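Local coordinates for BH0493 protein (Bacillus halodurans C-125, PDB 2QEE) that binds zinc and is probably an amidohydrolase, its natural substrate not established, at residues Asp244-Val249 against Ile255-Met260; Ala122-Thr125 against Asp131-Leu134; Asp381-Ile386 against Trp391-Glu396; Glu334-Met339 against Lys372-Glu377. One frame throughout, in Å; residues are numbered along the deposited sequence.

Contact 1 (Asp244-Val249 against Ile255-Met260); sequences DCLLPV and IPFAMM
Leu246 sets its CG opposite its own backbone N (chi1 -173°), and Phe257 does the same (chi1 -176°). These torsions bring the leucine methyls onto the ring, and the two side chains cross at about a right angle. The CD2 methyl of Leu246 sits over the middle of the Phe257 ring. It is 3.7 Å from the ring centroid and only 12° off the ring normal, which makes this a CH-pi contact. The second branch reaches further along the ring, with Leu246 CD1 3.8 Å from Phe257 CE1. Leu247 adds a lighter touch from an oblique direction. Its CD2 stops 4.3 Å from Phe257 CD2.

The opposite face of the ring is taken by Met259, two residues on in the same strand. Its CG lies 3.8 Å above the plane, displaced toward the rim. The ring is thus held between a leucine methyl and a methionine methylene.

Helix 237-253 packs here on the start of strand 257-264. With strand 222-226 they form a beta-alpha-beta crossover, as expected of the barrel fold of amidohydrolases. Val224 also touches Phe257, and Phe298 touches Leu247. The backbone of Phe257 is bonded to Lys297 and Leu299, around the start of strand 298-302.

The groups that meet are all apolar and buried. The helix is held on the strand here by shape and dispersion, with the aromatic face as the receiving surface.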
# COMPACT_ATOMS: atom_id res chain seq x y z
N ASP C 244 -28.57 -18.91 10.04
CA ASP C 244 -29.85 -19.37 10.59
C ASP C 244 -30.36 -18.55 11.77
O ASP C 244 -31.56 -18.56 12.04
CB ASP C 244 -29.77 -20.84 11.05
CG ASP C 244 -29.59 -21.81 9.91
OD1 ASP C 244 -29.88 -21.47 8.74
OD2 ASP C 244 -29.13 -22.95 10.21
N CYS C 245 -29.47 -17.85 12.48
CA CYS C 245 -29.83 -17.20 13.73
C CYS C 245 -29.56 -15.71 13.70
O CYS C 245 -30.45 -14.88 13.95
CB CYS C 245 -29.11 -17.84 14.92
SG CYS C 245 -29.28 -19.68 15.02
N LEU C 246 -28.32 -15.35 13.43
CA LEU C 246 -27.89 -13.97 13.70
C LEU C 246 -28.54 -13.03 12.69
O LEU C 246 -29.07 -12.01 13.08
CB LEU C 246 -26.35 -13.86 13.65
CG LEU C 246 -25.84 -12.50 14.09
CD1 LEU C 246 -24.52 -12.68 14.79
CD2 LEU C 246 -25.74 -11.54 12.86
N LEU C 247 -28.45 -13.36 11.40
CA LEU C 247 -28.92 -12.44 10.35
C LEU C 247 -30.44 -12.24 10.48
O LEU C 247 -30.90 -11.09 10.49
CB LEU C 247 -28.53 -12.93 8.95
CG LEU C 247 -27.02 -12.81 8.66
CD1 LEU C 247 -26.70 -13.35 7.29
CD2 LEU C 247 -26.54 -11.34 8.80
N PRO C 248 -31.22 -13.36 10.63
CA PRO C 248 -32.68 -13.13 10.82
C PRO C 248 -33.03 -12.27 12.05
O PRO C 248 -33.86 -11.37 11.94
CB PRO C 248 -33.25 -14.54 11.02
CG PRO C 248 -32.22 -15.47 10.41
CD PRO C 248 -30.89 -14.80 10.58
N VAL C 249 -32.40 -12.53 13.19
CA VAL C 249 -32.60 -11.73 14.41
C VAL C 249 -32.23 -10.26 14.21
O VAL C 249 -32.98 -9.32 14.59
CB VAL C 249 -31.91 -12.34 15.66
CG1 VAL C 249 -31.90 -11.39 16.84
CG2 VAL C 249 -32.58 -13.66 16.06
N ILE C 255 -30.92 -4.29 13.76
CA ILE C 255 -29.66 -4.12 14.48
C ILE C 255 -28.53 -4.49 13.47
O ILE C 255 -28.59 -5.57 12.88
CB ILE C 255 -29.61 -5.09 15.70
CG1 ILE C 255 -30.69 -4.73 16.74
CG2 ILE C 255 -28.26 -5.05 16.42
CD1 ILE C 255 -30.72 -3.22 17.07
N PRO C 256 -27.56 -3.58 13.24
CA PRO C 256 -26.43 -3.96 12.33
C PRO C 256 -25.57 -5.08 12.94
O PRO C 256 -25.53 -5.26 14.20
CB PRO C 256 -25.58 -2.68 12.23
CG PRO C 256 -26.49 -1.52 12.65
CD PRO C 256 -27.47 -2.16 13.67
N PHE C 257 -24.86 -5.78 12.04
CA PHE C 257 -23.86 -6.77 12.41
C PHE C 257 -22.46 -6.18 12.13
O PHE C 257 -22.17 -5.83 10.97
CB PHE C 257 -24.08 -7.95 11.52
CG PHE C 257 -23.19 -9.14 11.81
CD1 PHE C 257 -22.64 -9.33 13.07
CD2 PHE C 257 -22.93 -10.05 10.80
CE1 PHE C 257 -21.82 -10.47 13.29
CE2 PHE C 257 -22.12 -11.18 11.04
CZ PHE C 257 -21.56 -11.35 12.28
N ALA C 258 -21.65 -6.06 13.17
CA ALA C 258 -20.32 -5.49 13.01
C ALA C 258 -19.34 -6.63 12.86
O ALA C 258 -19.24 -7.50 13.76
CB ALA C 258 -19.94 -4.64 14.20
N MET C 259 -18.54 -6.58 11.81
CA MET C 259 -17.54 -7.62 11.58
C MET C 259 -16.17 -6.96 11.56
O MET C 259 -15.95 -6.05 10.78
CB MET C 259 -17.78 -8.30 10.25
CG MET C 259 -19.17 -8.94 10.11
SD MET C 259 -19.41 -9.87 8.60
CE MET C 259 -19.61 -8.59 7.43
N MET C 260 -15.29 -7.41 12.43
CA MET C 260 -13.92 -6.90 12.51
C MET C 260 -13.02 -8.03 12.00
O MET C 260 -12.83 -9.00 12.72
CB MET C 260 -13.64 -6.51 13.96
CG MET C 260 -14.72 -5.48 14.42
SD MET C 260 -14.39 -4.77 16.03
CE MET C 260 -13.38 -5.94 16.89

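Contact 2 (Ala122-Thr125 against Asp131-Leu134); sequences AKKT and DTVL
Lys124 NZ donates a hydrogen bond to Thr132 OG1 at 2.8 Å, and this pair carries the contact. Two more groups grip NZ: Gln129 OE1 and Tyr120 OH. The ammonium also comes near the carbon frame of the threonine, with NZ 3.5 Å from Thr132 CB. The methyl is a little more distant, Thr132 CG2 lying 3.8 Å from Lys124 NZ. The two side chains cross at about a right angle. The lysine chain runs extended at first and then bends at chi3 (76°), which turns its end onto the hydroxyl. Without the ammonium, as with a leucine here, Gln129 OE1 and Thr132 OG1 would probably lose a common donor.

Thr132 OG1 is engaged twice. It accepts from the lysine and is also bonded to the carbonyl O of Glu128, one turn earlier. The hydroxyl lies beside its own backbone N (chi1 -59°), which suits this bond back along the helix.

The contact ties the residue before the cap of helix 126-136 to the middle of that helix. Thr125 is the N-cap, and its side chain caps a backbone N of the first turn. Glu128 OE1 bonds back to Thr125 N, a pattern consistent with a capping box.

Trp42 touches the side chain of Lys124. Further along, Val133 and Leu134 pack on Leu364 of helix 363-388.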
# COMPACT_ATOMS: atom_id res chain seq x y z
N ALA C 122 -4.52 8.44 42.31
CA ALA C 122 -4.74 7.90 43.66
C ALA C 122 -5.81 8.70 44.37
O ALA C 122 -6.55 8.16 45.20
CB ALA C 122 -3.46 7.92 44.48
N LYS C 123 -5.94 9.98 44.01
CA LYS C 123 -6.91 10.85 44.66
C LYS C 123 -8.26 11.04 43.97
O LYS C 123 -8.97 12.01 44.27
CB LYS C 123 -6.31 12.20 45.06
CG LYS C 123 -5.42 12.88 44.07
CD LYS C 123 -4.23 13.42 44.83
CE LYS C 123 -3.89 14.84 44.43
NZ LYS C 123 -2.49 15.18 44.87
N LYS C 124 -8.64 10.13 43.08
CA LYS C 124 -9.89 10.30 42.33
C LYS C 124 -10.75 9.05 42.38
O LYS C 124 -10.22 7.95 42.51
CB LYS C 124 -9.58 10.61 40.84
CG LYS C 124 -8.72 11.83 40.61
CD LYS C 124 -8.65 12.18 39.13
CE LYS C 124 -9.95 12.87 38.68
NZ LYS C 124 -9.68 13.64 37.43
N THR C 125 -12.06 9.20 42.20
CA THR C 125 -12.92 8.06 41.93
C THR C 125 -13.01 7.80 40.43
O THR C 125 -12.70 8.68 39.62
CB THR C 125 -14.36 8.27 42.38
OG1 THR C 125 -14.97 9.32 41.60
CG2 THR C 125 -14.43 8.58 43.89
N ASP C 131 -15.68 11.62 34.18
CA ASP C 131 -16.05 13.01 33.90
C ASP C 131 -14.90 13.82 33.30
O ASP C 131 -15.08 14.49 32.30
CB ASP C 131 -16.57 13.69 35.18
CG ASP C 131 -17.97 13.24 35.53
OD1 ASP C 131 -18.63 12.57 34.73
OD2 ASP C 131 -18.43 13.61 36.65
N THR C 132 -13.74 13.77 33.95
CA THR C 132 -12.57 14.47 33.47
C THR C 132 -12.21 14.04 32.04
O THR C 132 -12.02 14.88 31.15
CB THR C 132 -11.37 14.22 34.38
OG1 THR C 132 -11.70 14.66 35.72
CG2 THR C 132 -10.18 15.01 33.89
N VAL C 133 -12.09 12.72 31.84
CA VAL C 133 -11.57 12.21 30.57
C VAL C 133 -12.52 12.48 29.41
O VAL C 133 -12.07 12.91 28.35
CB VAL C 133 -11.16 10.70 30.66
CG1 VAL C 133 -10.93 10.08 29.24
CG2 VAL C 133 -9.95 10.59 31.48
N LEU C 134 -13.83 12.30 29.59
CA LEU C 134 -14.75 12.54 28.49
C LEU C 134 -14.80 14.03 28.11
O LEU C 134 -15.02 14.37 26.93
CB LEU C 134 -16.17 12.06 28.85
CG LEU C 134 -16.32 10.54 29.07
CD1 LEU C 134 -17.83 10.18 29.19
CD2 LEU C 134 -15.72 9.79 27.94

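Contact 3 (Asp381-Ile386 against Trp391-Glu396); sequences DKYDDI and WEVTEE
Ile386 and Trp391 form the tight part of this contact. Their side chains lie side by side and point the same way, with Ile386 CD1 3.6 Å from Trp391 CD1. Ile386 puts CG1 between its backbone N and carbonyl carbon (chi1 61°), which carries CD1 in among the apolar groups. There it also meets Val393, whose CG2 is 4.0 Å from Ile386 CD1. The other valine methyl turns to the tyrosine, with Val393 CG1 3.9 Å from Tyr383 CD1. Cutting Val393 back to an alanine is likely to open a gap between Ile386 and Tyr383. A backbone bond also joins Trp391 N to Ile386 O at 3.0 Å, with an N-H...O angle of 153°. Arg96 and Arg112 of the second subunit pack on Ile386 and Trp391 respectively.

The outer side is looser and polar. Asp384 and Glu392 have their CB atoms turned away and are partly exposed.

The contact joins the end of helix 363-388 to the connection into helix 395-414, which begins after its N-cap, Thr394. Tyr383 OH has its partner in Asp401, so the ring packs through carbon while its hydroxyl is satisfied. Apolar packing and one backbone bond thus shape the turn.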
# COMPACT_ATOMS: atom_id res chain seq x y z
N ASP C 381 -7.37 19.76 3.07
CA ASP C 381 -6.97 19.52 1.66
C ASP C 381 -8.20 19.36 0.75
O ASP C 381 -8.22 19.89 -0.37
CB ASP C 381 -6.13 18.24 1.58
CG ASP C 381 -4.65 18.50 1.86
OD1 ASP C 381 -4.21 19.71 1.92
OD2 ASP C 381 -3.89 17.50 2.03
N LYS C 382 -9.19 18.57 1.21
CA LYS C 382 -10.37 18.30 0.37
C LYS C 382 -11.24 19.55 0.17
O LYS C 382 -11.71 19.80 -0.93
CB LYS C 382 -11.19 17.11 0.92
CG LYS C 382 -10.70 15.75 0.38
CD LYS C 382 -9.22 15.45 0.73
CE LYS C 382 -8.74 14.05 0.17
NZ LYS C 382 -8.64 14.19 -1.32
N TYR C 383 -11.46 20.32 1.24
CA TYR C 383 -12.16 21.57 1.11
C TYR C 383 -11.40 22.52 0.23
O TYR C 383 -12.02 23.18 -0.63
CB TYR C 383 -12.43 22.21 2.46
CG TYR C 383 -13.50 21.51 3.27
CD1 TYR C 383 -14.79 21.27 2.74
CD2 TYR C 383 -13.24 21.13 4.60
CE1 TYR C 383 -15.79 20.67 3.53
CE2 TYR C 383 -14.22 20.51 5.38
CZ TYR C 383 -15.47 20.28 4.82
OH TYR C 383 -16.40 19.68 5.65
N ASP C 384 -10.09 22.61 0.41
CA ASP C 384 -9.30 23.53 -0.42
C ASP C 384 -9.41 23.19 -1.88
O ASP C 384 -9.52 24.08 -2.71
CB ASP C 384 -7.85 23.60 0.00
CG ASP C 384 -7.13 24.85 -0.57
OD1 ASP C 384 -7.74 25.93 -0.61
OD2 ASP C 384 -5.97 24.70 -0.96
N ASP C 385 -9.39 21.90 -2.22
CA ASP C 385 -9.52 21.51 -3.61
C ASP C 385 -10.83 21.96 -4.23
O ASP C 385 -10.82 22.38 -5.39
CB ASP C 385 -9.35 19.99 -3.74
CG ASP C 385 -7.85 19.56 -3.66
OD1 ASP C 385 -6.93 20.45 -3.68
OD2 ASP C 385 -7.58 18.35 -3.63
N ILE C 386 -11.95 21.86 -3.51
CA ILE C 386 -13.20 22.37 -4.08
C ILE C 386 -13.29 23.89 -4.04
O ILE C 386 -13.91 24.49 -4.94
CB ILE C 386 -14.46 21.67 -3.54
CG1 ILE C 386 -14.62 21.85 -2.02
CG2 ILE C 386 -14.43 20.17 -4.00
CD1 ILE C 386 -16.02 21.23 -1.49
N TRP C 391 -16.07 26.41 -5.65
CA TRP C 391 -17.16 26.13 -4.75
C TRP C 391 -17.08 27.04 -3.52
O TRP C 391 -15.98 27.42 -3.11
CB TRP C 391 -17.07 24.68 -4.32
CG TRP C 391 -18.26 24.17 -3.60
CD1 TRP C 391 -18.32 23.89 -2.28
CD2 TRP C 391 -19.52 23.85 -4.15
NE1 TRP C 391 -19.55 23.41 -1.95
CE2 TRP C 391 -20.33 23.39 -3.08
CE3 TRP C 391 -20.09 23.93 -5.43
CZ2 TRP C 391 -21.66 22.99 -3.25
CZ3 TRP C 391 -21.40 23.50 -5.61
CH2 TRP C 391 -22.19 23.04 -4.53
N GLU C 392 -18.23 27.44 -2.96
CA GLU C 392 -18.20 28.25 -1.77
C GLU C 392 -18.52 27.38 -0.56
O GLU C 392 -19.67 26.96 -0.38
CB GLU C 392 -19.22 29.37 -1.87
CG GLU C 392 -18.67 30.50 -2.70
CD GLU C 392 -19.58 31.70 -2.71
OE1 GLU C 392 -19.06 32.77 -3.08
OE2 GLU C 392 -20.78 31.55 -2.34
N VAL C 393 -17.52 27.17 0.30
CA VAL C 393 -17.73 26.38 1.51
C VAL C 393 -17.97 27.30 2.66
O VAL C 393 -17.20 28.27 2.84
CB VAL C 393 -16.44 25.53 1.83
CG1 VAL C 393 -16.56 24.72 3.20
CG2 VAL C 393 -16.09 24.60 0.64
N THR C 394 -18.99 27.01 3.48
CA THR C 394 -19.24 27.85 4.67
C THR C 394 -18.86 27.09 5.93
O THR C 394 -18.76 25.83 5.92
CB THR C 394 -20.75 28.20 4.77
OG1 THR C 394 -21.49 27.02 5.09
CG2 THR C 394 -21.23 28.76 3.41
N GLU C 395 -18.66 27.86 7.01
CA GLU C 395 -18.33 27.26 8.30
C GLU C 395 -19.48 26.35 8.77
O GLU C 395 -19.23 25.30 9.35
CB GLU C 395 -17.94 28.34 9.31
CG GLU C 395 -17.50 27.74 10.67
CD GLU C 395 -17.01 28.78 11.61
OE1 GLU C 395 -17.40 29.96 11.43
OE2 GLU C 395 -16.24 28.42 12.52
N GLU C 396 -20.73 26.73 8.45
CA GLU C 396 -21.87 25.89 8.84
C GLU C 396 -21.83 24.53 8.14
O GLU C 396 -22.13 23.50 8.77
CB GLU C 396 -23.22 26.60 8.64
CG GLU C 396 -23.48 27.66 9.73
CD GLU C 396 -23.29 27.12 11.18
OE1 GLU C 396 -24.09 26.23 11.57
OE2 GLU C 396 -22.35 27.55 11.90

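Contact 4 (Glu334-Met339 against Lys372-Glu377); sequences EIINEM and KSIIAE
The amide of Asn337 meets Ile374 at its oxygen end. Ile374 CG2 lies close to the amide plane there, 4.1 Å from Asn337 OD1. The other flat group is the carboxylate of Glu377, its plane turned about 70° from that of the amide. A water bridges the two. It donates to Asn337 OD1 at 2.8 Å and to Glu377 OE2 at 2.7 Å, standing well off the amide plane and more modestly off that of the carboxylate. Asn337 OD1 also accepts from Arg341 NE, so the amide oxygen takes two donors.

This is a helix-helix contact between 333-347 and 363-388, two helices of the same chain beside the metal-binding region of an amidohydrolase. Glu334, in the first helix, binds a second zinc or magnesium in structures of this protein, though it holds no such ligand in this chain. A bound magnesium ion lies about 6 Å from the side chain of Asn337. The backbone N of Glu334 bonds to Glu345 of the third subunit. Glu338 is bridged by Arg305 of its own chain and by Arg305 of the second subunit.

Behind the polar bridge the contact is aliphatic. Ile374 CG2 is 3.8 Å from Asn337 CA, against the backbone of helix 333-347. It also meets Ile336 CG2 at 3.9 Å. Ile374 CD1 lies 4.0 Å from Ile336 CB. The two isoleucines cross at about a right angle. Both have chi1 near -60°, which places CG1 beside the backbone N and CG2 anti to it, and this turns the two CG2 methyls to face each other.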
# COMPACT_ATOMS: atom_id res chain seq x y z
N GLU C 334 0.73 6.97 9.65
CA GLU C 334 0.98 6.76 8.20
C GLU C 334 -0.22 6.04 7.56
O GLU C 334 -0.68 6.37 6.47
CB GLU C 334 2.27 5.93 8.03
CG GLU C 334 2.54 5.47 6.59
CD GLU C 334 2.98 6.64 5.69
OE1 GLU C 334 3.16 7.78 6.19
OE2 GLU C 334 3.15 6.36 4.48
N ILE C 335 -0.81 5.10 8.31
CA ILE C 335 -1.93 4.32 7.81
C ILE C 335 -3.24 5.08 7.96
O ILE C 335 -4.05 5.08 7.03
CB ILE C 335 -1.96 2.89 8.47
CG1 ILE C 335 -0.61 2.11 8.24
CG2 ILE C 335 -3.23 2.12 7.98
CD1 ILE C 335 -0.24 1.83 6.77
N ILE C 336 -3.46 5.69 9.11
CA ILE C 336 -4.67 6.54 9.29
C ILE C 336 -4.78 7.58 8.15
O ILE C 336 -5.85 7.75 7.54
CB ILE C 336 -4.67 7.25 10.65
CG1 ILE C 336 -4.66 6.20 11.81
CG2 ILE C 336 -5.84 8.28 10.68
CD1 ILE C 336 -4.32 6.93 13.18
N ASN C 337 -3.65 8.20 7.82
CA ASN C 337 -3.67 9.23 6.79
C ASN C 337 -4.05 8.60 5.42
O ASN C 337 -4.94 9.08 4.68
CB ASN C 337 -2.27 9.85 6.69
CG ASN C 337 -2.25 10.93 5.62
OD1 ASN C 337 -3.00 11.92 5.73
ND2 ASN C 337 -1.45 10.73 4.60
N GLU C 338 -3.34 7.54 4.99
CA GLU C 338 -3.68 6.96 3.68
C GLU C 338 -5.11 6.44 3.63
O GLU C 338 -5.81 6.67 2.62
CB GLU C 338 -2.66 5.91 3.21
CG GLU C 338 -2.74 4.56 3.98
CD GLU C 338 -1.71 3.51 3.41
OE1 GLU C 338 -1.97 2.28 3.50
OE2 GLU C 338 -0.63 3.92 2.89
N MET C 339 -5.58 5.79 4.71
CA MET C 339 -6.91 5.23 4.70
C MET C 339 -7.95 6.35 4.61
O MET C 339 -8.89 6.22 3.87
CB MET C 339 -7.11 4.44 6.00
CG MET C 339 -6.47 3.03 5.96
SD MET C 339 -6.74 2.21 7.58
CE MET C 339 -8.56 2.08 7.57
N LYS C 372 -7.85 13.16 15.41
CA LYS C 372 -8.47 14.41 14.94
C LYS C 372 -7.53 15.29 14.12
O LYS C 372 -7.95 15.82 13.13
CB LYS C 372 -9.10 15.21 16.09
CG LYS C 372 -10.49 14.67 16.42
CD LYS C 372 -11.12 15.53 17.59
CE LYS C 372 -12.68 15.32 17.67
NZ LYS C 372 -13.35 16.26 18.66
N SER C 373 -6.25 15.37 14.53
CA SER C 373 -5.29 16.25 13.81
C SER C 373 -5.14 15.74 12.38
O SER C 373 -5.19 16.53 11.45
CB SER C 373 -3.96 16.35 14.54
OG SER C 373 -3.31 15.12 14.64
N ILE C 374 -5.04 14.42 12.19
CA ILE C 374 -4.94 13.82 10.86
C ILE C 374 -6.21 14.04 10.05
O ILE C 374 -6.16 14.44 8.88
CB ILE C 374 -4.57 12.30 10.92
CG1 ILE C 374 -3.23 12.14 11.63
CG2 ILE C 374 -4.57 11.73 9.48
CD1 ILE C 374 -2.89 10.65 11.92
N ILE C 375 -7.35 13.71 10.65
CA ILE C 375 -8.63 13.92 9.94
C ILE C 375 -8.83 15.41 9.55
O ILE C 375 -9.27 15.70 8.39
CB ILE C 375 -9.79 13.39 10.81
CG1 ILE C 375 -9.65 11.85 10.97
CG2 ILE C 375 -11.13 13.76 10.14
CD1 ILE C 375 -10.66 11.38 12.04
N ALA C 376 -8.44 16.34 10.42
CA ALA C 376 -8.51 17.78 10.12
C ALA C 376 -7.62 18.11 8.87
O ALA C 376 -8.10 18.82 7.96
CB ALA C 376 -8.10 18.61 11.31
N GLU C 377 -6.42 17.54 8.81
CA GLU C 377 -5.51 17.79 7.67
C GLU C 377 -6.17 17.30 6.38
O GLU C 377 -6.12 17.98 5.32
CB GLU C 377 -4.20 17.07 7.87
CG GLU C 377 -3.34 17.61 9.03
CD GLU C 377 -2.20 16.62 9.42
OE1 GLU C 377 -1.40 16.95 10.34
OE2 GLU C 377 -2.09 15.49 8.84
O HOH W 1 -2.46 14.56 6.29

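Along the chain the order is contact 2, contact 1, contact 4, contact 3, each closing before the next opens. Contacts 3 and 4 share helix 363-388. Their segments adjoin in the sequence and their centres are about 18 Å apart, on the same side of the chain's centre. Contact 1 lies on the strand 257-264 sheet, about 30 Å from contact 4 between centres. Contact 2 is about 36 Å from contact 1 between centres and on the opposite side of the chain's centre. Helix 363-388 thus runs from the neighbourhood of contact 2, past contact 4, to contact 3, where the second subunit packs. Contact 1 belongs to the beta-alpha-beta part of the fold.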